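Local coordinates for protein dihydropteridine reductase (Caenorhabditis elegans, PDB 1OOE) that probably catalyses the NADH- or NADPH-dependent reduction of quinonoid dihydrobiopterin to tetrahydrobiopterin, as a homodimeric member of the short-chain dehydrogenase/reductase family, at residues I110-A115 with G123-T128; S199-H204 with L222-E227. All blocks are in the same frame, centred on the assembly; numbering follows the deposited sequence.

Both contacts pack a helix against the same mixed sheet through aliphatic side chains, and they follow one another along the chain, with centres about 19 Å apart. Interaction 1 lies nearer the centre of the subunit: three alanines of a long helix meet two leucines of a central parallel strand, all of them buried. Interaction 2 lies further out, where the strand 221-227 runs beside the C-terminal strand 230-235, outermost within the subunit. There a single isoleucine meets one aromatic and one aliphatic side chain, the aromatic one only partly buried. The two helices cover opposite faces of the sheet, the layering expected of a Rossmann-type domain.

Interaction 1: I110-A115 with G123-T128; sequences IAAKLA and GLLQLT
In the Rossmann-type core, the helix segment 110-115 lies against the strand 123-128, and Leu125 is the main side chain joining them. Helix 93-118 turns back through a short connection into this strand, and the two segments run almost exactly antiparallel, at 176°, with their axes 9.3 Å apart. A chi1 of 165° sets CG of Leu125 opposite the backbone N and carries both methyl branches out to the helix, where they divide. CD1 reaches the turn between Ala111 and Ala115, 4.1 Å from Ala111 O and 4.2 Å from Ala115 CB. CD2 lies against the backbone of the helix at Ala112, 4.2 Å from its CA. Ala111 O is nevertheless satisfied in this apolar setting, because it accepts the regular helical hydrogen bond from Ala115 N at 3.0 Å. One step further along the same face of the strand, Leu127 adds a lighter touch, its CD2 lying 4.3 Å from Ala111 CB. The methyl side chains of the three alanines leave little bulk between the helix backbone and the leucine branches, and apart from Leu125 CD1 near Ala111 O the pairs are apolar. Gln126 points to the other face of the sheet, where its NE2 makes a weak hydrogen bond to Leu127 O. Val76 and Val170, on the two adjoining strands, also touch Leu125, while on another side of the helix Lys113 NZ hydrogen-bonds to Ser90 O of the second subunit. Helix 93-118 thus forms the β-α-β crossover between adjacent parallel strands 73-78 and 123-128, the repeating element of the Rossmann-type fold.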
ATOM      1  N   ILE A 110     -10.193  -1.160  -8.334  1.00  7.83           N
ATOM      2  CA  ILE A 110     -11.172  -1.497  -9.365  1.00  9.60           C
ATOM      3  C   ILE A 110     -12.330  -0.500  -9.306  1.00  9.35           C
ATOM      4  O   ILE A 110     -12.886  -0.120 -10.339  1.00 10.00           O
ATOM      5  CB  ILE A 110     -11.679  -2.954  -9.205  1.00  9.87           C
ATOM      6  CG1 ILE A 110     -10.523  -3.920  -9.482  1.00  9.06           C
ATOM      7  CG2 ILE A 110     -12.832  -3.226 -10.173  1.00  9.25           C
ATOM      8  CD1 ILE A 110     -10.862  -5.384  -9.298  1.00 11.59           C
ATOM      9  N   ALA A 111     -12.683  -0.051  -8.104  1.00  8.91           N
ATOM     10  CA  ALA A 111     -13.753   0.937  -7.977  1.00  9.46           C
ATOM     11  C   ALA A 111     -13.309   2.215  -8.697  1.00  9.87           C
ATOM     12  O   ALA A 111     -14.101   2.856  -9.400  1.00  6.75           O
ATOM     13  CB  ALA A 111     -14.042   1.229  -6.497  1.00  9.83           C
ATOM     14  N   ALA A 112     -12.040   2.580  -8.529  1.00  8.28           N
ATOM     15  CA  ALA A 112     -11.506   3.774  -9.177  1.00  8.70           C
ATOM     16  C   ALA A 112     -11.546   3.612 -10.697  1.00  9.30           C
ATOM     17  O   ALA A 112     -11.934   4.531 -11.413  1.00  8.94           O
ATOM     18  CB  ALA A 112     -10.070   4.038  -8.710  1.00  8.52           C
ATOM     19  N   LYS A 113     -11.140   2.441 -11.183  1.00  8.61           N
ATOM     20  CA  LYS A 113     -11.149   2.171 -12.621  1.00  9.71           C
ATOM     21  C   LYS A 113     -12.572   2.315 -13.161  1.00  9.66           C
ATOM     22  O   LYS A 113     -12.782   2.863 -14.247  1.00 10.39           O
ATOM     23  CB  LYS A 113     -10.630   0.754 -12.904  1.00 11.99           C
ATOM     24  CG  LYS A 113     -10.492   0.424 -14.396  1.00 10.58           C
ATOM     25  CD  LYS A 113      -9.468   1.326 -15.076  1.00 15.84           C
ATOM     26  CE  LYS A 113      -9.403   1.063 -16.575  1.00 13.46           C
ATOM     27  NZ  LYS A 113      -8.298   1.824 -17.217  1.00 17.81           N
ATOM     28  N   LEU A 114     -13.548   1.816 -12.406  1.00 10.10           N
ATOM     29  CA  LEU A 114     -14.944   1.913 -12.822  1.00 10.57           C
ATOM     30  C   LEU A 114     -15.365   3.375 -12.928  1.00 11.95           C
ATOM     31  O   LEU A 114     -16.075   3.760 -13.856  1.00 13.83           O
ATOM     32  CB  LEU A 114     -15.851   1.182 -11.824  1.00 10.37           C
ATOM     33  CG  LEU A 114     -15.810  -0.347 -11.881  1.00  9.74           C
ATOM     34  CD1 LEU A 114     -16.500  -0.940 -10.653  1.00 11.34           C
ATOM     35  CD2 LEU A 114     -16.483  -0.818 -13.157  1.00 12.00           C
ATOM     36  N   ALA A 115     -14.908   4.191 -11.982  1.00 11.23           N
ATOM     37  CA  ALA A 115     -15.249   5.611 -11.965  1.00 12.26           C
ATOM     38  C   ALA A 115     -14.697   6.370 -13.168  1.00 12.92           C
ATOM     39  O   ALA A 115     -15.392   7.197 -13.759  1.00 13.27           O
ATOM     40  CB  ALA A 115     -14.746   6.249 -10.674  1.00 12.21           C
ATOM     41  N   GLY A 123     -19.533  13.782 -10.660  1.00  9.07           N
ATOM     42  CA  GLY A 123     -19.999  12.710  -9.795  1.00  8.43           C
ATOM     43  C   GLY A 123     -19.124  12.474  -8.580  1.00  8.99           C
ATOM     44  O   GLY A 123     -18.130  13.168  -8.386  1.00 10.73           O
ATOM     45  N   LEU A 124     -19.489  11.481  -7.771  1.00  9.15           N
ATOM     46  CA  LEU A 124     -18.750  11.164  -6.552  1.00  9.04           C
ATOM     47  C   LEU A 124     -18.209   9.741  -6.469  1.00  9.08           C
ATOM     48  O   LEU A 124     -18.921   8.782  -6.753  1.00  8.14           O
ATOM     49  CB  LEU A 124     -19.650  11.397  -5.332  1.00 10.45           C
ATOM     50  CG  LEU A 124     -19.134  10.911  -3.972  1.00 11.56           C
ATOM     51  CD1 LEU A 124     -17.956  11.760  -3.541  1.00 11.38           C
ATOM     52  CD2 LEU A 124     -20.252  10.981  -2.935  1.00 11.17           C
ATOM     53  N   LEU A 125     -16.937   9.621  -6.090  1.00  7.48           N
ATOM     54  CA  LEU A 125     -16.318   8.317  -5.868  1.00  7.46           C
ATOM     55  C   LEU A 125     -15.989   8.315  -4.377  1.00  7.85           C
ATOM     56  O   LEU A 125     -15.324   9.230  -3.885  1.00  8.30           O
ATOM     57  CB  LEU A 125     -15.020   8.141  -6.664  1.00  7.91           C
ATOM     58  CG  LEU A 125     -14.139   6.964  -6.196  1.00  7.38           C
ATOM     59  CD1 LEU A 125     -14.840   5.636  -6.476  1.00  8.89           C
ATOM     60  CD2 LEU A 125     -12.789   7.011  -6.906  1.00  8.84           C
ATOM     61  N   GLN A 126     -16.482   7.319  -3.652  1.00  6.62           N
ATOM     62  CA  GLN A 126     -16.198   7.221  -2.223  1.00  6.29           C
ATOM     63  C   GLN A 126     -15.457   5.923  -1.944  1.00  5.84           C
ATOM     64  O   GLN A 126     -15.830   4.861  -2.443  1.00  8.01           O
ATOM     65  CB  GLN A 126     -17.498   7.284  -1.414  1.00  7.49           C
ATOM     66  CG  GLN A 126     -17.350   6.914   0.061  1.00  7.35           C
ATOM     67  CD  GLN A 126     -17.646   5.449   0.315  1.00  9.10           C
ATOM     68  OE1 GLN A 126     -18.639   4.918  -0.186  1.00 10.82           O
ATOM     69  NE2 GLN A 126     -16.795   4.787   1.102  1.00  9.50           N
ATOM     70  N   LEU A 127     -14.386   6.029  -1.165  1.00  6.09           N
ATOM     71  CA  LEU A 127     -13.576   4.873  -0.802  1.00  6.14           C
ATOM     72  C   LEU A 127     -13.561   4.759   0.714  1.00  5.64           C
ATOM     73  O   LEU A 127     -13.945   5.690   1.427  1.00  5.40           O
ATOM     74  CB  LEU A 127     -12.139   5.032  -1.312  1.00  7.18           C
ATOM     75  CG  LEU A 127     -11.934   5.254  -2.814  1.00  6.78           C
ATOM     76  CD1 LEU A 127     -10.452   5.443  -3.091  1.00  7.73           C
ATOM     77  CD2 LEU A 127     -12.489   4.070  -3.608  1.00  6.86           C
ATOM     78  N   THR A 128     -13.103   3.619   1.209  1.00  6.56           N
ATOM     79  CA  THR A 128     -13.049   3.411   2.645  1.00  7.66           C
ATOM     80  C   THR A 128     -11.611   3.244   3.107  1.00  7.02           C
ATOM     81  O   THR A 128     -10.918   2.325   2.678  1.00  7.91           O
ATOM     82  CB  THR A 128     -13.871   2.177   3.044  1.00  9.75           C
ATOM     83  OG1 THR A 128     -15.231   2.356   2.620  1.00  9.22           O
ATOM     84  CG2 THR A 128     -13.851   1.992   4.558  1.00 11.04           C
TER

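Interaction 2: S199-H204 with L222-E227; sequences SFISEH and LKITTE
The helix segment 199-204 stands off the strand 222-227 by a full side-chain layer, with the CA atoms of Ile201 and Ile224 9.2 Å apart. Ile224 meets the helix side chains with two different methyls. Its CG2 comes obliquely to the Phe200 ring, 3.9 Å from CE2 and 4.1 Å from CD2, while its CD1, at the end of the longer branch, meets CD1 of Ile201. That second approach measures 3.3 Å, tighter than two methyls normally allow; since Ile201 was deposited in two conformers, this close distance is doubtful. With chi1 at -175°, the Phe200 ring leaves CB on the side away from its own N and turns toward the strand, within reach of Ile224. The ring is also backed from within the helix: His204, one turn on, lays CE1 over one face, 3.2 Å above the plane and displaced toward the rim. The imidazole is fixed by a hydrogen bond from His204 ND1 to Phe200 O, 2.8 Å long with an angle of 151° at the hydrogen. The same carbonyl accepts the longer helical hydrogen bond from His204 N, and the two donors arrive from opposite faces of its plane, so that one oxygen is gripped twice. Around the contact, Ile233 of strand 230-235 touches both Phe200 and His204, and Trp208 further along the helix meets the His204 ring. Leu15 of helix 14-25 packs on Ile201, so helix 198-210 lies beside that helix on one face of the sheet, packed on strand 221-227, which is itself flanked by strands 169-175 and 230-235.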
ATOM      1  N   SER A 199     -26.918   4.947   9.106  1.00 13.31           N
ATOM      2  CA  SER A 199     -27.708   5.958   8.406  1.00 14.18           C
ATOM      3  C   SER A 199     -26.978   7.294   8.278  1.00 14.08           C
ATOM      4  O   SER A 199     -27.236   8.058   7.349  1.00 13.30           O
ATOM      5  CB  SER A 199     -29.051   6.175   9.115  1.00 15.63           C
ATOM      6  OG  SER A 199     -28.877   6.703  10.419  1.00 18.62           O
ATOM      7  N   PHE A 200     -26.071   7.580   9.207  1.00 13.87           N
ATOM      8  CA  PHE A 200     -25.317   8.827   9.158  1.00 13.68           C
ATOM      9  C   PHE A 200     -24.502   8.838   7.870  1.00 12.40           C
ATOM     10  O   PHE A 200     -24.396   9.864   7.197  1.00 12.99           O
ATOM     11  CB  PHE A 200     -24.370   8.928  10.353  1.00 14.72           C
ATOM     12  CG  PHE A 200     -23.636  10.242  10.443  1.00 12.80           C
ATOM     13  CD1 PHE A 200     -24.302  11.404  10.826  1.00 13.90           C
ATOM     14  CD2 PHE A 200     -22.276  10.315  10.157  1.00 13.42           C
ATOM     15  CE1 PHE A 200     -23.621  12.620  10.930  1.00 12.62           C
ATOM     16  CE2 PHE A 200     -21.583  11.526  10.256  1.00 12.35           C
ATOM     17  CZ  PHE A 200     -22.260  12.681  10.644  1.00 13.21           C
ATOM     18  N   ILE A 201     -23.931   7.681   7.540  1.00 12.53           N
ATOM     19  CA  ILE A 201     -23.121   7.528   6.337  1.00 12.56           C
ATOM     20  C   ILE A 201     -23.978   7.560   5.072  1.00 13.06           C
ATOM     21  O   ILE A 201     -23.672   8.294   4.127  1.00 12.63           O
ATOM     22  CB  ILE A 201     -22.321   6.196   6.374  1.00 12.28           C
ATOM     23  CG1 ILE A 201     -21.430   6.160   7.621  1.00 15.25           C
ATOM     24  CG2 ILE A 201     -21.484   6.053   5.110  1.00 11.78           C
ATOM     25  CD1 ILE A 201     -20.396   7.258   7.674  0.50 13.47           C
ATOM     26  N   SER A 202     -25.052   6.775   5.051  1.00 12.59           N
ATOM     27  CA  SER A 202     -25.931   6.730   3.885  1.00 12.03           C
ATOM     28  C   SER A 202     -26.480   8.116   3.577  1.00 12.92           C
ATOM     29  O   SER A 202     -26.535   8.527   2.416  1.00 12.05           O
ATOM     30  CB  SER A 202     -27.091   5.756   4.120  1.00 12.35           C
ATOM     31  OG  SER A 202     -26.613   4.442   4.350  0.50  8.70           O
ATOM     32  N   GLU A 203     -26.881   8.831   4.623  1.00 12.25           N
ATOM     33  CA  GLU A 203     -27.417  10.175   4.467  1.00 12.58           C
ATOM     34  C   GLU A 203     -26.385  11.126   3.869  1.00 13.64           C
ATOM     35  O   GLU A 203     -26.709  11.924   2.984  1.00 12.72           O
ATOM     36  CB  GLU A 203     -27.913  10.702   5.817  1.00 14.80           C
ATOM     37  CG  GLU A 203     -29.299  10.194   6.191  1.00 16.58           C
ATOM     38  CD  GLU A 203     -29.629  10.408   7.656  1.00 18.13           C
ATOM     39  OE1 GLU A 203     -29.175  11.419   8.229  1.00 21.22           O
ATOM     40  OE2 GLU A 203     -30.353   9.570   8.231  1.00 22.04           O
ATOM     41  N   HIS A 204     -25.140  11.047   4.332  1.00 12.00           N
ATOM     42  CA  HIS A 204     -24.123  11.931   3.783  1.00 12.16           C
ATOM     43  C   HIS A 204     -23.772  11.577   2.347  1.00 11.51           C
ATOM     44  O   HIS A 204     -23.502  12.464   1.537  1.00 12.23           O
ATOM     45  CB  HIS A 204     -22.867  11.945   4.660  1.00 12.68           C
ATOM     46  CG  HIS A 204     -22.974  12.872   5.831  1.00 12.26           C
ATOM     47  ND1 HIS A 204     -23.753  12.591   6.934  1.00 13.01           N
ATOM     48  CD2 HIS A 204     -22.446  14.100   6.046  1.00 13.01           C
ATOM     49  CE1 HIS A 204     -23.700  13.609   7.776  1.00 15.06           C
ATOM     50  NE2 HIS A 204     -22.915  14.538   7.261  1.00 15.00           N
ATOM     51  N   LEU A 222     -11.734  11.561   5.739  1.00  9.51           N
ATOM     52  CA  LEU A 222     -12.735  11.961   6.727  1.00  9.11           C
ATOM     53  C   LEU A 222     -12.914  11.050   7.936  1.00 10.43           C
ATOM     54  O   LEU A 222     -13.532   9.992   7.835  1.00 10.79           O
ATOM     55  CB  LEU A 222     -14.082  12.120   6.015  1.00  9.85           C
ATOM     56  CG  LEU A 222     -14.026  12.981   4.745  1.00 10.00           C
ATOM     57  CD1 LEU A 222     -15.321  12.823   3.948  1.00  9.35           C
ATOM     58  CD2 LEU A 222     -13.795  14.440   5.114  1.00 11.11           C
ATOM     59  N   LYS A 223     -12.391  11.477   9.082  1.00  9.75           N
ATOM     60  CA  LYS A 223     -12.522  10.691  10.305  1.00 11.35           C
ATOM     61  C   LYS A 223     -13.907  10.962  10.891  1.00 12.60           C
ATOM     62  O   LYS A 223     -14.289  12.113  11.114  1.00 12.23           O
ATOM     63  CB  LYS A 223     -11.429  11.078  11.306  1.00 11.61           C
ATOM     64  CG  LYS A 223     -11.396  10.218  12.562  1.00 12.51           C
ATOM     65  CD  LYS A 223     -10.187  10.571  13.414  1.00 13.53           C
ATOM     66  CE  LYS A 223     -10.115   9.735  14.682  1.00 15.26           C
ATOM     67  NZ  LYS A 223      -8.899  10.080  15.472  1.00 17.11           N
ATOM     68  N   ILE A 224     -14.658   9.896  11.139  1.00 10.84           N
ATOM     69  CA  ILE A 224     -16.004  10.035  11.662  1.00 11.50           C
ATOM     70  C   ILE A 224     -16.108   9.504  13.083  1.00 12.11           C
ATOM     71  O   ILE A 224     -15.822   8.335  13.345  1.00 12.07           O
ATOM     72  CB  ILE A 224     -17.002   9.305  10.750  1.00 12.65           C
ATOM     73  CG1 ILE A 224     -16.876   9.867   9.329  1.00 12.29           C
ATOM     74  CG2 ILE A 224     -18.425   9.478  11.277  1.00 14.16           C
ATOM     75  CD1 ILE A 224     -17.759   9.186   8.306  1.00 12.64           C
ATOM     76  N   THR A 225     -16.515  10.383  13.992  1.00 13.71           N
ATOM     77  CA  THR A 225     -16.648  10.033  15.400  1.00 13.97           C
ATOM     78  C   THR A 225     -18.030  10.376  15.950  1.00 15.89           C
ATOM     79  O   THR A 225     -18.736  11.236  15.420  1.00 16.51           O
ATOM     80  CB  THR A 225     -15.585  10.769  16.243  1.00 15.82           C
ATOM     81  OG1 THR A 225     -15.706  12.182  16.034  1.00 16.12           O
ATOM     82  CG2 THR A 225     -14.183  10.327  15.842  1.00 13.87           C
ATOM     83  N   THR A 226     -18.412   9.693  17.022  1.00 14.99           N
ATOM     84  CA  THR A 226     -19.698   9.926  17.662  1.00 17.36           C
ATOM     85  C   THR A 226     -19.478  10.018  19.168  1.00 19.19           C
ATOM     86  O   THR A 226     -18.817   9.168  19.756  1.00 19.07           O
ATOM     87  CB  THR A 226     -20.692   8.780  17.360  1.00 17.11           C
ATOM     88  OG1 THR A 226     -20.836   8.633  15.941  1.00 14.08           O
ATOM     89  CG2 THR A 226     -22.061   9.084  17.965  1.00 16.97           C
ATOM     90  N   GLU A 227     -20.018  11.068  19.777  1.00 22.41           N
ATOM     91  CA  GLU A 227     -19.891  11.276  21.217  1.00 25.56           C
ATOM     92  C   GLU A 227     -21.183  11.893  21.726  1.00 25.89           C
ATOM     93  O   GLU A 227     -21.681  12.860  21.151  1.00 26.80           O
ATOM     94  CB  GLU A 227     -18.719  12.208  21.524  1.00 27.52           C
ATOM     95  CG  GLU A 227     -18.494  12.439  23.010  1.00 32.62           C
ATOM     96  CD  GLU A 227     -17.377  13.425  23.282  1.00 35.95           C
ATOM     97  OE1 GLU A 227     -16.230  13.157  22.866  1.00 36.85           O
ATOM     98  OE2 GLU A 227     -17.646  14.469  23.911  1.00 38.61           O
TER